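PDB 1Q5D: P450 epoxidase from Sorangium cellulosum, which belongs to the cytochrome P450 family of haem proteins, holding an iron protoporphyrin IX inside a largely helical fold. Local coordinates for residues A68-R71 with E72-E75; L87-M90 with K91-L95; G97-P100 with E101-A104; S177-A180 with R181-V185; S237-S240 with T241-V245. All blocks are in the same frame, centred on the assembly; numbering follows the deposited sequence.

Contact 1. Residues A68-R71 with E72-E75; sequences AVSR and EEWE
S70 and E73 meet through the backbone across a tight turn: the N-H of E73 points almost straight at S70 O, 3.1 Å away. A second bond of the same three-residue span joins W74 N to R71 O at 3.0 Å, and together they wind the chain into a short 3-10 turn. The serine adds a side-chain bond, in which S70 OG accepts from E72 N at 3.0 Å. This bond is bent, with an angle of 140° at the hydrogen, as expected when a short hydroxymethyl group reaches only two residues ahead. Serine suits the place because its hydroxyl can turn to the chain that follows.

Carbon contacts fill in around these bonds. E72 CB lies 3.3 Å from S70 OG, and the methyl of A68 rests on E73 CG at 3.8 Å. The carboxylate of E72 runs on toward the exposed side.

The R71 side chain leads away from the 72-75 segment. A bend at chi2 (65°) brings its guanidinium back to V69, and R71 NH1 donates to V69 O at 2.6 Å with the oxygen in the guanidinium plane. The arginine also packs on Y80, F96 and F308, and it touches the bound EPB. W74 is buried, its ring meeting that of F308 with the planes about 50° apart and packing on E79 and Y80 of helix 77-82. S70 to E72 form an ST turn, set in the variable region that joins the P450 sheet to helix 77-82 and here lends R71 to the wall of the ligand pocket.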
# COMPACT_ATOMS: atom_id res chain seq x y z
N ALA A 68 10.34 8.40 -15.21
CA ALA A 68 11.14 8.10 -14.03
C ALA A 68 10.31 8.04 -12.74
O ALA A 68 9.21 8.59 -12.68
CB ALA A 68 12.25 9.12 -13.87
N VAL A 69 10.85 7.35 -11.74
CA VAL A 69 10.27 7.27 -10.40
C VAL A 69 10.83 8.35 -9.47
O VAL A 69 10.10 8.94 -8.68
CB VAL A 69 10.52 5.88 -9.77
CG1 VAL A 69 10.15 5.88 -8.31
CG2 VAL A 69 9.74 4.80 -10.52
N SER A 70 12.13 8.62 -9.56
CA SER A 70 12.77 9.61 -8.68
C SER A 70 12.10 10.97 -8.73
O SER A 70 11.94 11.56 -9.81
CB SER A 70 14.26 9.77 -8.98
OG SER A 70 14.68 11.09 -8.65
N ARG A 71 11.73 11.48 -7.56
CA ARG A 71 11.03 12.74 -7.46
C ARG A 71 11.95 13.89 -7.86
O ARG A 71 11.49 15.01 -8.10
CB ARG A 71 10.47 12.95 -6.05
CG ARG A 71 9.17 12.19 -5.78
CD ARG A 71 9.30 10.67 -5.82
NE ARG A 71 8.09 9.98 -5.36
CZ ARG A 71 7.52 8.98 -6.00
NH1 ARG A 71 8.02 8.54 -7.15
NH2 ARG A 71 6.42 8.41 -5.51
N GLU A 72 13.25 13.60 -7.95
CA GLU A 72 14.24 14.61 -8.33
C GLU A 72 14.17 14.95 -9.83
O GLU A 72 14.78 15.92 -10.28
CB GLU A 72 15.65 14.17 -7.91
CG GLU A 72 15.83 14.07 -6.39
CD GLU A 72 17.24 13.72 -5.95
OE1 GLU A 72 17.90 12.89 -6.61
OE2 GLU A 72 17.70 14.27 -4.92
N GLU A 73 13.39 14.17 -10.58
CA GLU A 73 13.12 14.48 -11.98
C GLU A 73 11.94 15.44 -12.12
O GLU A 73 11.68 15.96 -13.21
CB GLU A 73 12.86 13.21 -12.78
CG GLU A 73 14.04 12.25 -12.81
CD GLU A 73 14.97 12.52 -13.99
OE1 GLU A 73 15.83 11.66 -14.26
OE2 GLU A 73 14.85 13.58 -14.63
N TRP A 74 11.23 15.67 -11.03
CA TRP A 74 10.08 16.57 -11.01
C TRP A 74 10.48 18.03 -11.19
O TRP A 74 11.55 18.47 -10.77
CB TRP A 74 9.33 16.41 -9.70
CG TRP A 74 7.94 16.91 -9.68
CD1 TRP A 74 7.11 17.10 -10.75
CD2 TRP A 74 7.20 17.28 -8.52
NE1 TRP A 74 5.89 17.57 -10.32
CE2 TRP A 74 5.92 17.68 -8.95
CE3 TRP A 74 7.48 17.30 -7.14
CZ2 TRP A 74 4.93 18.11 -8.06
CZ3 TRP A 74 6.50 17.73 -6.27
CH2 TRP A 74 5.24 18.13 -6.73
N GLU A 75 9.59 18.80 -11.81
CA GLU A 75 9.80 20.22 -11.98
C GLU A 75 9.73 20.96 -10.64
O GLU A 75 10.29 22.05 -10.49
CB GLU A 75 8.77 20.78 -12.96
CG GLU A 75 7.33 20.40 -12.64
CD GLU A 75 6.35 20.98 -13.63
OE1 GLU A 75 5.15 20.62 -13.57
OE2 GLU A 75 6.77 21.79 -14.49

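Contact 2. Residues L87-M90 with K91-L95; sequences LSDM and KKYGL. With HEM (protoporphyrin IX containing Fe), chain B.
D89 and Y93, one helical turn apart, meet with D89 OD2 at the ring edge, in its plane, 3.7 Å from Y93 CE1. Carboxylate and ring planes stand 73° apart. A water extends the pairing, 3.0 Å from Y93 OH and weakly bonded to D89 OD2. K92 folds back along the helix: a chi1 of 56° turns the chain over S88 O, and a second bend at chi3 (54°) sets K92 CE 3.6 Å from S88 OG. K91 instead stretches out, passing K91 CG over L87 O at 3.2 Å and carrying its ammonium to the carbonyls of Y80 and A83 and onto the Y80 ring in a cation-pi contact.

All of this rides on helix 88-93, in the connection that P450s place over the haem pocket, with L87 at its N-cap position. Y93 N donates to D89 O, and a second water to M90 O and K91 O. M90 packs on T179 and lines the EPB pocket. G94 suits its place because glycine leaves room for M90 O, 3.1 Å from G94 CA. L95 CB lies 3.6 Å from O1D of a haem propionate; its side chain also packs on V106 and L247.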
# COMPACT_ATOMS: atom_id res chain seq x y z
N LEU A 87 12.92 13.67 6.33
CA LEU A 87 12.72 12.57 5.39
C LEU A 87 13.61 12.70 4.14
O LEU A 87 13.48 11.93 3.19
CB LEU A 87 11.24 12.45 5.00
CG LEU A 87 10.36 11.84 6.11
CD1 LEU A 87 8.88 11.77 5.73
CD2 LEU A 87 10.88 10.45 6.48
N SER A 88 14.51 13.68 4.16
CA SER A 88 15.38 13.98 3.01
C SER A 88 16.19 12.75 2.58
O SER A 88 16.25 12.42 1.39
CB SER A 88 16.33 15.12 3.36
OG SER A 88 17.02 15.55 2.22
N ASP A 89 16.82 12.10 3.55
CA ASP A 89 17.58 10.88 3.29
C ASP A 89 16.70 9.78 2.68
O ASP A 89 17.10 9.12 1.73
CB ASP A 89 18.22 10.37 4.58
CG ASP A 89 19.57 11.00 4.84
OD1 ASP A 89 20.19 10.66 5.87
OD2 ASP A 89 20.09 11.82 4.05
N MET A 90 15.52 9.58 3.24
CA MET A 90 14.62 8.54 2.74
C MET A 90 14.17 8.81 1.31
O MET A 90 13.97 7.88 0.52
CB MET A 90 13.39 8.39 3.62
CG MET A 90 12.59 7.16 3.25
SD MET A 90 11.05 6.96 4.11
CE MET A 90 11.66 6.47 5.72
N LYS A 91 14.02 10.08 0.97
CA LYS A 91 13.58 10.46 -0.37
C LYS A 91 14.69 10.22 -1.38
O LYS A 91 14.44 9.84 -2.53
CB LYS A 91 13.18 11.94 -0.39
CG LYS A 91 11.89 12.25 0.39
CD LYS A 91 11.58 13.75 0.28
CE LYS A 91 10.27 14.10 0.96
NZ LYS A 91 10.07 15.60 1.06
N LYS A 92 15.94 10.43 -0.98
CA LYS A 92 17.01 10.35 -1.97
C LYS A 92 17.68 8.98 -2.03
O LYS A 92 18.05 8.52 -3.11
CB LYS A 92 18.04 11.46 -1.79
CG LYS A 92 18.67 11.55 -0.44
CD LYS A 92 19.48 12.85 -0.34
CE LYS A 92 18.61 14.07 -0.67
NZ LYS A 92 19.41 15.32 -0.79
N TYR A 93 17.82 8.34 -0.87
CA TYR A 93 18.42 7.01 -0.79
C TYR A 93 17.38 5.89 -0.71
O TYR A 93 17.73 4.72 -0.67
CB TYR A 93 19.42 6.96 0.38
CG TYR A 93 20.45 8.07 0.26
CD1 TYR A 93 20.42 9.18 1.09
CD2 TYR A 93 21.43 8.01 -0.73
CE1 TYR A 93 21.36 10.20 0.95
CE2 TYR A 93 22.36 9.02 -0.88
CZ TYR A 93 22.32 10.12 -0.04
OH TYR A 93 23.25 11.13 -0.19
N GLY A 94 16.10 6.25 -0.67
CA GLY A 94 15.05 5.25 -0.66
C GLY A 94 14.78 4.71 -2.05
O GLY A 94 15.36 5.17 -3.03
N LEU A 95 13.90 3.72 -2.14
CA LEU A 95 13.65 3.03 -3.39
C LEU A 95 13.03 3.91 -4.47
O LEU A 95 13.22 3.65 -5.65
CB LEU A 95 12.78 1.79 -3.13
CG LEU A 95 13.50 0.66 -2.40
CD1 LEU A 95 12.55 -0.45 -2.06
CD2 LEU A 95 14.65 0.11 -3.25
CHA HEM B . 5.79 -0.70 -3.94
CHB HEM B . 1.08 -1.67 -3.56
CHC HEM B . 1.91 -4.04 0.60
CHD HEM B . 6.48 -2.56 0.51
C1A HEM B . 4.46 -0.84 -4.24
C2A HEM B . 3.82 -0.43 -5.47
C3A HEM B . 2.52 -0.68 -5.36
C4A HEM B . 2.29 -1.26 -4.06
CMA HEM B . 1.44 -0.40 -6.44
CAA HEM B . 4.55 0.19 -6.69
CBA HEM B . 4.41 1.72 -6.67
CGA HEM B . 5.05 2.29 -7.93
O1A HEM B . 5.16 3.55 -8.05
O2A HEM B . 5.47 1.48 -8.81
C1B HEM B . 0.93 -2.39 -2.41
C2B HEM B . -0.33 -2.91 -1.95
C3B HEM B . -0.12 -3.54 -0.81
C4B HEM B . 1.29 -3.46 -0.49
CMB HEM B . -1.72 -2.74 -2.64
CAB HEM B . -1.25 -4.24 -0.05
CBB HEM B . -1.16 -4.53 1.25
C1C HEM B . 3.22 -3.89 0.93
C2C HEM B . 3.90 -4.49 2.06
C3C HEM B . 5.17 -4.07 2.02
C4C HEM B . 5.32 -3.21 0.86
CMC HEM B . 3.21 -5.44 3.08
CAC HEM B . 6.35 -4.37 2.96
CBC HEM B . 6.28 -5.36 3.85
C1D HEM B . 6.69 -1.87 -0.66
C2D HEM B . 7.91 -1.18 -0.97
C3D HEM B . 7.71 -0.61 -2.35
C4D HEM B . 6.37 -0.99 -2.73
CMD HEM B . 9.16 -1.09 -0.08
CAD HEM B . 8.72 0.20 -3.18
CBD HEM B . 9.24 -0.78 -4.24
CGD HEM B . 10.23 -0.10 -5.15
O1D HEM B . 10.05 1.12 -5.40
O2D HEM B . 11.20 -0.77 -5.63
NA HEM B . 3.50 -1.35 -3.39
NB HEM B . 1.94 -2.74 -1.50
NC HEM B . 4.12 -3.12 0.24
ND HEM B . 5.80 -1.73 -1.71
FE HEM B . 3.85 -2.37 -1.67
O HOH W 1 22.41 13.18 1.88
O HOH W 2 12.79 7.32 -2.14
O HOH W 3 3.33 -0.46 -0.70

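Contact 3. Residues G97-P100 with E101-A104; sequences GLPP and EDHA. With HEM (protoporphyrin IX containing Fe), chain B.
P99 O receives the N-H of H103 at 2.8 Å, and P100 O that of A104 at 3.0 Å, so the chain passes from an extended approach straight into the first turn of helix 100-110. This is the N-terminus of the helix corresponding to P450 helix C, with P99 at the N-cap position. Proline suits P100 because first-turn nitrogens need no acceptor within the helix. The two acids after it place negative charge where the helix dipole probably favours it.

Their side chains also pack on the prolines. D102 swings its carboxylate across the P99 ring, with D102 OD2 3.4 Å from P99 CD, while its other oxygen forms a salt bridge to R105. E101 lies alongside P100; a bend at chi2 (84°) brings E101 OE2 to 3.6 Å from P100 CD. L98 points back at the helix, and its CB comes 3.9 Å from H103 N.

H103 points its ring inward: with CG opposite the backbone N (chi1 170°), its imidazole stacks on H363. A water 2.8 Å from H103 ND1 also donates to P100 O, which helps hold the ring's rotation. R107, one turn on, also hydrogen-bonds the haem; H103 NE2 donates to its propionate oxygen O2D at 2.7 Å, the bond almost exactly straight at 175°.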
# COMPACT_ATOMS: atom_id res chain seq x y z
N GLY A 97 13.85 7.09 -4.85
CA GLY A 97 14.81 8.12 -5.20
C GLY A 97 16.09 7.64 -5.84
O GLY A 97 16.71 8.37 -6.60
N LEU A 98 16.50 6.40 -5.55
CA LEU A 98 17.75 5.87 -6.08
C LEU A 98 17.78 5.83 -7.62
O LEU A 98 16.78 5.53 -8.26
CB LEU A 98 17.99 4.47 -5.54
CG LEU A 98 18.29 4.34 -4.05
CD1 LEU A 98 18.28 2.87 -3.68
CD2 LEU A 98 19.62 4.99 -3.70
N PRO A 99 18.95 6.10 -8.21
CA PRO A 99 19.12 5.94 -9.66
C PRO A 99 18.93 4.47 -10.06
O PRO A 99 19.15 3.58 -9.23
CB PRO A 99 20.57 6.41 -9.89
CG PRO A 99 20.90 7.24 -8.67
CD PRO A 99 20.17 6.58 -7.54
N PRO A 100 18.51 4.21 -11.30
CA PRO A 100 18.11 2.86 -11.71
C PRO A 100 19.10 1.77 -11.33
O PRO A 100 18.69 0.73 -10.81
CB PRO A 100 18.00 2.98 -13.24
CG PRO A 100 17.67 4.42 -13.47
CD PRO A 100 18.38 5.19 -12.39
N GLU A 101 20.39 2.00 -11.57
CA GLU A 101 21.41 1.01 -11.25
C GLU A 101 21.44 0.68 -9.75
O GLU A 101 21.52 -0.49 -9.37
CB GLU A 101 22.79 1.49 -11.72
CG GLU A 101 22.83 1.88 -13.19
CD GLU A 101 22.36 3.31 -13.44
OE1 GLU A 101 22.58 3.81 -14.57
OE2 GLU A 101 21.78 3.95 -12.53
N ASP A 102 21.38 1.71 -8.91
CA ASP A 102 21.37 1.52 -7.47
C ASP A 102 20.06 0.88 -6.97
O ASP A 102 20.06 0.05 -6.07
CB ASP A 102 21.59 2.85 -6.74
CG ASP A 102 22.91 3.48 -7.08
OD1 ASP A 102 23.94 2.80 -6.93
OD2 ASP A 102 23.00 4.65 -7.51
N HIS A 103 18.94 1.28 -7.57
CA HIS A 103 17.66 0.70 -7.21
C HIS A 103 17.68 -0.81 -7.43
O HIS A 103 17.22 -1.56 -6.57
CB HIS A 103 16.53 1.31 -8.02
CG HIS A 103 15.23 0.59 -7.85
ND1 HIS A 103 14.76 -0.33 -8.77
CD2 HIS A 103 14.30 0.63 -6.87
CE1 HIS A 103 13.60 -0.81 -8.37
NE2 HIS A 103 13.30 -0.25 -7.21
N ALA A 104 18.20 -1.25 -8.58
CA ALA A 104 18.23 -2.68 -8.90
C ALA A 104 19.07 -3.45 -7.90
O ALA A 104 18.73 -4.56 -7.51
CB ALA A 104 18.76 -2.92 -10.34
CHA HEM B . 5.79 -0.70 -3.94
CHB HEM B . 1.08 -1.67 -3.56
CHC HEM B . 1.91 -4.04 0.60
CHD HEM B . 6.48 -2.56 0.51
C1A HEM B . 4.46 -0.84 -4.24
C2A HEM B . 3.82 -0.43 -5.47
C3A HEM B . 2.52 -0.68 -5.36
C4A HEM B . 2.29 -1.26 -4.06
CMA HEM B . 1.44 -0.40 -6.44
CAA HEM B . 4.55 0.19 -6.69
CBA HEM B . 4.41 1.72 -6.67
CGA HEM B . 5.05 2.29 -7.93
O1A HEM B . 5.16 3.55 -8.05
O2A HEM B . 5.47 1.48 -8.81
C1B HEM B . 0.93 -2.39 -2.41
C2B HEM B . -0.33 -2.91 -1.95
C3B HEM B . -0.12 -3.54 -0.81
C4B HEM B . 1.29 -3.46 -0.49
CMB HEM B . -1.72 -2.74 -2.64
CAB HEM B . -1.25 -4.24 -0.05
CBB HEM B . -1.16 -4.53 1.25
C1C HEM B . 3.22 -3.89 0.93
C2C HEM B . 3.90 -4.49 2.06
C3C HEM B . 5.17 -4.07 2.02
C4C HEM B . 5.32 -3.21 0.86
CMC HEM B . 3.21 -5.44 3.08
CAC HEM B . 6.35 -4.37 2.96
CBC HEM B . 6.28 -5.36 3.85
C1D HEM B . 6.69 -1.87 -0.66
C2D HEM B . 7.91 -1.18 -0.97
C3D HEM B . 7.71 -0.61 -2.35
C4D HEM B . 6.37 -0.99 -2.73
CMD HEM B . 9.16 -1.09 -0.08
CAD HEM B . 8.72 0.20 -3.18
CBD HEM B . 9.24 -0.78 -4.24
CGD HEM B . 10.23 -0.10 -5.15
O1D HEM B . 10.05 1.12 -5.40
O2D HEM B . 11.20 -0.77 -5.63
NA HEM B . 3.50 -1.35 -3.39
NB HEM B . 1.94 -2.74 -1.50
NC HEM B . 4.12 -3.12 0.24
ND HEM B . 5.80 -1.73 -1.71
FE HEM B . 3.85 -2.37 -1.67
O HOH W 4 15.86 -0.71 -11.28
O HOH W 3 3.33 -0.46 -0.70

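Contact 4. Residues S177-A180 with R181-V185; sequences SATA and RALGV. With EPB (7,11-dihydroxy-8,8,10,12,16-pentamethyl-3-[1-methyl-2-(2-methyl-thiazol-4-yl)vinyl]-4,17-dioxabicyclo[14.1.0]heptadecane-5,9-dione), chain C.
R181 touches S177 one turn back, its N donating to S177 O at a long 3.3 Å. Its side chain, with CG opposite the carbonyl carbon (chi1 -76°), runs out over that same oxygen to the guanidinium. There S177 OG sits near the guanidinium plane, at the edge, 3.3 Å from R181 NH1. Both groups have stronger partners beyond: R181 NE makes a salt bridge to D192, and S177 OG a hydrogen bond to D257. A long arginine can thus lie on the helix and still carry its charge to D192.

A182 continues the helical pattern, A182 N bonding to A178 O at 2.8 Å. Its small methyl lets L87 pack closely against the helix. These residues finish helix 169-182, the counterpart of P450 helix F, and lead into the F-G connection that roofs the pocket.

L183 N still reaches T179 O, at 2.9 Å. The two side chains lie side by side, pointing the same way, with L183 CD1 4.1 Å from T179 CG2. The leucine suits an apolar wall: L183 CD1 is 3.6 Å from C27 of EPB. Its backbone oxygen accepts from the hydroxyl of Y80.

G184 N turns to R181 O, 2.9 Å away, and stays clear of A180 O. That carbonyl instead takes the hydroxyl of EPB, with O14 donating to A180 O at 2.6 Å. Lacking a side chain, G184 allows the ligand's methyl carbons close to the backbone. V185 N then bonds to A182 O, closing a type I beta turn from A182 to V185.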
# COMPACT_ATOMS: atom_id res chain seq x y z
N SER A 177 2.48 5.08 9.31
CA SER A 177 1.34 5.83 8.80
C SER A 177 1.67 7.33 8.62
O SER A 177 1.28 7.94 7.61
CB SER A 177 0.13 5.59 9.71
OG SER A 177 -0.98 6.34 9.28
N ALA A 178 2.42 7.89 9.57
CA ALA A 178 2.87 9.29 9.49
C ALA A 178 3.84 9.53 8.34
O ALA A 178 3.74 10.52 7.64
CB ALA A 178 3.53 9.72 10.82
N THR A 179 4.78 8.62 8.18
CA THR A 179 5.75 8.72 7.10
C THR A 179 5.06 8.69 5.74
O THR A 179 5.39 9.48 4.86
CB THR A 179 6.75 7.57 7.19
OG1 THR A 179 7.64 7.80 8.30
CG2 THR A 179 7.66 7.57 5.99
N ALA A 180 4.12 7.78 5.56
CA ALA A 180 3.43 7.67 4.27
C ALA A 180 2.72 8.98 3.89
O ALA A 180 2.80 9.43 2.73
CB ALA A 180 2.48 6.48 4.27
N ARG A 181 2.06 9.61 4.87
CA ARG A 181 1.42 10.92 4.68
C ARG A 181 2.44 12.04 4.48
O ARG A 181 2.26 12.91 3.61
CB ARG A 181 0.57 11.29 5.90
CG ARG A 181 -0.76 10.58 6.02
CD ARG A 181 -1.49 10.91 7.31
NE ARG A 181 -2.93 10.72 7.22
CZ ARG A 181 -3.58 9.76 7.86
NH1 ARG A 181 -2.92 8.89 8.62
NH2 ARG A 181 -4.90 9.65 7.72
N ALA A 182 3.50 12.04 5.29
CA ALA A 182 4.50 13.10 5.24
C ALA A 182 5.20 13.12 3.89
O ALA A 182 5.58 14.18 3.39
CB ALA A 182 5.52 12.94 6.36
N LEU A 183 5.41 11.94 3.32
CA LEU A 183 6.05 11.85 2.01
C LEU A 183 5.20 12.52 0.93
O LEU A 183 5.68 12.79 -0.18
CB LEU A 183 6.33 10.38 1.64
CG LEU A 183 7.54 9.76 2.34
CD1 LEU A 183 7.65 8.26 1.99
CD2 LEU A 183 8.85 10.49 2.05
N GLY A 184 3.94 12.78 1.24
CA GLY A 184 3.07 13.45 0.29
C GLY A 184 3.10 14.98 0.35
O GLY A 184 2.56 15.64 -0.54
N VAL A 185 3.71 15.53 1.40
CA VAL A 185 3.73 16.99 1.61
C VAL A 185 4.59 17.62 0.54
O VAL A 185 5.78 17.31 0.42
CB VAL A 185 4.27 17.39 3.01
CG1 VAL A 185 4.41 18.93 3.13
CG2 VAL A 185 3.36 16.87 4.12
O16 EPB C . 1.62 5.15 1.35
C51 EPB C . 0.03 2.48 -2.34
O41 EPB C . 2.14 0.96 -1.66
C5 EPB C . 1.45 2.09 -2.19
C4 EPB C . 2.42 2.13 -0.89
C16 EPB C . 2.15 5.62 0.42
O1 EPB C . 3.24 5.09 -0.26
C2 EPB C . 3.94 3.78 0.19
C3 EPB C . 3.73 2.71 -0.96
C20 EPB C . 5.44 4.25 0.33
C21 EPB C . 5.63 5.15 1.55
C22 EPB C . 6.43 3.87 -0.52
C23 EPB C . 7.85 4.21 -0.60
N26 EPB C . 8.26 5.48 -0.25
C25 EPB C . 9.60 5.63 -0.41
C27 EPB C . 10.23 6.92 -0.06
C24 EPB C . 8.85 3.42 -1.06
S1 EPB C . 10.34 4.25 -1.01
C15 EPB C . 1.66 6.97 -0.18
C14 EPB C . 2.80 8.01 -0.57
O14 EPB C . 3.56 8.11 0.62
C13 EPB C . 2.30 9.43 -1.20
C29 EPB C . 1.45 10.17 -0.11
C30 EPB C . 3.51 10.33 -1.45
C12 EPB C . 1.36 9.22 -2.51
O12 EPB C . 0.16 9.64 -2.53
C11 EPB C . 1.81 8.50 -3.84
C28 EPB C . 1.41 9.47 -4.97
C10 EPB C . 1.46 7.05 -3.71
O10 EPB C . 0.01 6.87 -3.82
C9 EPB C . 2.19 6.32 -4.83
C91 EPB C . 3.63 6.45 -4.62
C8 EPB C . 2.04 4.84 -4.83
C7 EPB C . 1.24 4.22 -3.62
C6 EPB C . 2.37 3.18 -3.07

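Contact 5. Residues S237-S240 with T241-V245; sequences SRLS and TKELV
E243 turns its carboxylate back on the start of its own helix and takes the N-H of S240, with E243 OE2 2.9 Å from S240 N. The bond is nearly straight (172°), although the donor stands 41° out of the carboxylate plane. In return S240 OG accepts from E243 N at 3.0 Å. A chi1 of 80° tucks this hydroxyl between the serine's own N and carbonyl carbon, and the glutamate chain closes round it with E243 CG 3.2 Å from S240 OG. The two reciprocal bonds make a capping box, which gives partners to one N-H of the first turn and to that of the cap residue. The short serine just reaches the N-H of E243 in the first turn, while the longer glutamate spans back to the cap.

Helix 241-255, capped in this way, is the first part of the long P450 helix I. Its backbone pattern starts with L244 N bonded to S240 O at 2.9 Å. Residues flanking the box form a hydrophobic staple: L239, just before the cap, crosses L244 at about a right angle, with L239 CD2 3.8 Å from L244 CB. Both leucines pack on L229 of helix 225-234, and L239 reaches V106 and L109 as well. E243 OE1 makes a salt bridge with R105, whose guanidinium also donates to R238 O.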
# COMPACT_ATOMS: atom_id res chain seq x y z
N SER A 237 30.57 -3.04 -1.29
CA SER A 237 29.68 -1.94 -1.60
C SER A 237 28.39 -2.48 -2.21
O SER A 237 28.13 -2.28 -3.39
CB SER A 237 30.35 -0.95 -2.55
OG SER A 237 31.76 -1.00 -2.43
N ARG A 238 27.60 -3.18 -1.39
CA ARG A 238 26.32 -3.72 -1.83
C ARG A 238 25.14 -2.94 -1.23
O ARG A 238 24.02 -3.02 -1.73
CB ARG A 238 26.20 -5.21 -1.52
CG ARG A 238 27.30 -5.78 -0.63
CD ARG A 238 27.36 -7.32 -0.62
NE ARG A 238 27.53 -7.86 0.73
CZ ARG A 238 26.88 -8.93 1.20
NH1 ARG A 238 26.02 -9.58 0.43
NH2 ARG A 238 27.10 -9.34 2.44
N LEU A 239 25.41 -2.18 -0.17
CA LEU A 239 24.37 -1.39 0.49
C LEU A 239 25.00 -0.34 1.41
O LEU A 239 25.86 -0.67 2.23
CB LEU A 239 23.45 -2.32 1.29
CG LEU A 239 22.16 -1.75 1.90
CD1 LEU A 239 21.19 -1.29 0.81
CD2 LEU A 239 21.52 -2.80 2.79
N SER A 240 24.57 0.91 1.27
CA SER A 240 25.04 1.98 2.15
C SER A 240 24.18 2.09 3.41
O SER A 240 23.05 1.60 3.45
CB SER A 240 25.05 3.32 1.42
OG SER A 240 23.73 3.88 1.38
N THR A 241 24.71 2.74 4.44
CA THR A 241 23.97 2.94 5.68
C THR A 241 22.66 3.70 5.41
O THR A 241 21.61 3.32 5.92
CB THR A 241 24.85 3.68 6.72
OG1 THR A 241 25.92 2.81 7.13
CG2 THR A 241 24.10 3.93 8.03
N LYS A 242 22.71 4.74 4.59
CA LYS A 242 21.51 5.54 4.32
C LYS A 242 20.49 4.75 3.49
O LYS A 242 19.29 4.89 3.68
CB LYS A 242 21.86 6.85 3.63
CG LYS A 242 22.47 7.91 4.55
CD LYS A 242 23.15 8.98 3.71
CE LYS A 242 23.71 10.10 4.57
NZ LYS A 242 23.90 11.32 3.73
N GLU A 243 20.98 3.93 2.57
CA GLU A 243 20.12 3.08 1.76
C GLU A 243 19.42 2.08 2.68
O GLU A 243 18.23 1.82 2.56
CB GLU A 243 20.92 2.34 0.69
CG GLU A 243 21.26 3.15 -0.55
CD GLU A 243 22.31 2.47 -1.42
OE1 GLU A 243 22.60 2.96 -2.54
OE2 GLU A 243 22.86 1.43 -1.00
N LEU A 244 20.20 1.52 3.60
CA LEU A 244 19.66 0.52 4.52
C LEU A 244 18.57 1.12 5.41
O LEU A 244 17.50 0.54 5.59
CB LEU A 244 20.80 -0.09 5.35
CG LEU A 244 20.34 -1.14 6.35
CD1 LEU A 244 21.47 -2.11 6.71
CD2 LEU A 244 19.79 -0.45 7.60
N VAL A 245 18.84 2.29 5.97
CA VAL A 245 17.86 2.92 6.85
C VAL A 245 16.63 3.31 6.04
O VAL A 245 15.50 3.11 6.48
CB VAL A 245 18.45 4.16 7.57
CG1 VAL A 245 17.37 4.86 8.41
CG2 VAL A 245 19.60 3.73 8.47

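Contact 4 is the most buried and lies nearest the chain's centre; the other four are partly buried, and contacts 1, 3 and 5 each bury a polar side chain (R71, H103, E243). Contacts 1, 2 and 4 supply the EPB pocket, by an arginine, by methionine and leucine, and by a backbone carbonyl, a leucine and a glycine, whereas contacts 2 and 3 touch the same haem propionate, one by packing and one by hydrogen bonding. Contacts 3 and 5 are helix starts, but a proline opens one and a capping box the other; R105 salt-bridges an acid of each. Contact 2 is the hub, touching all four others.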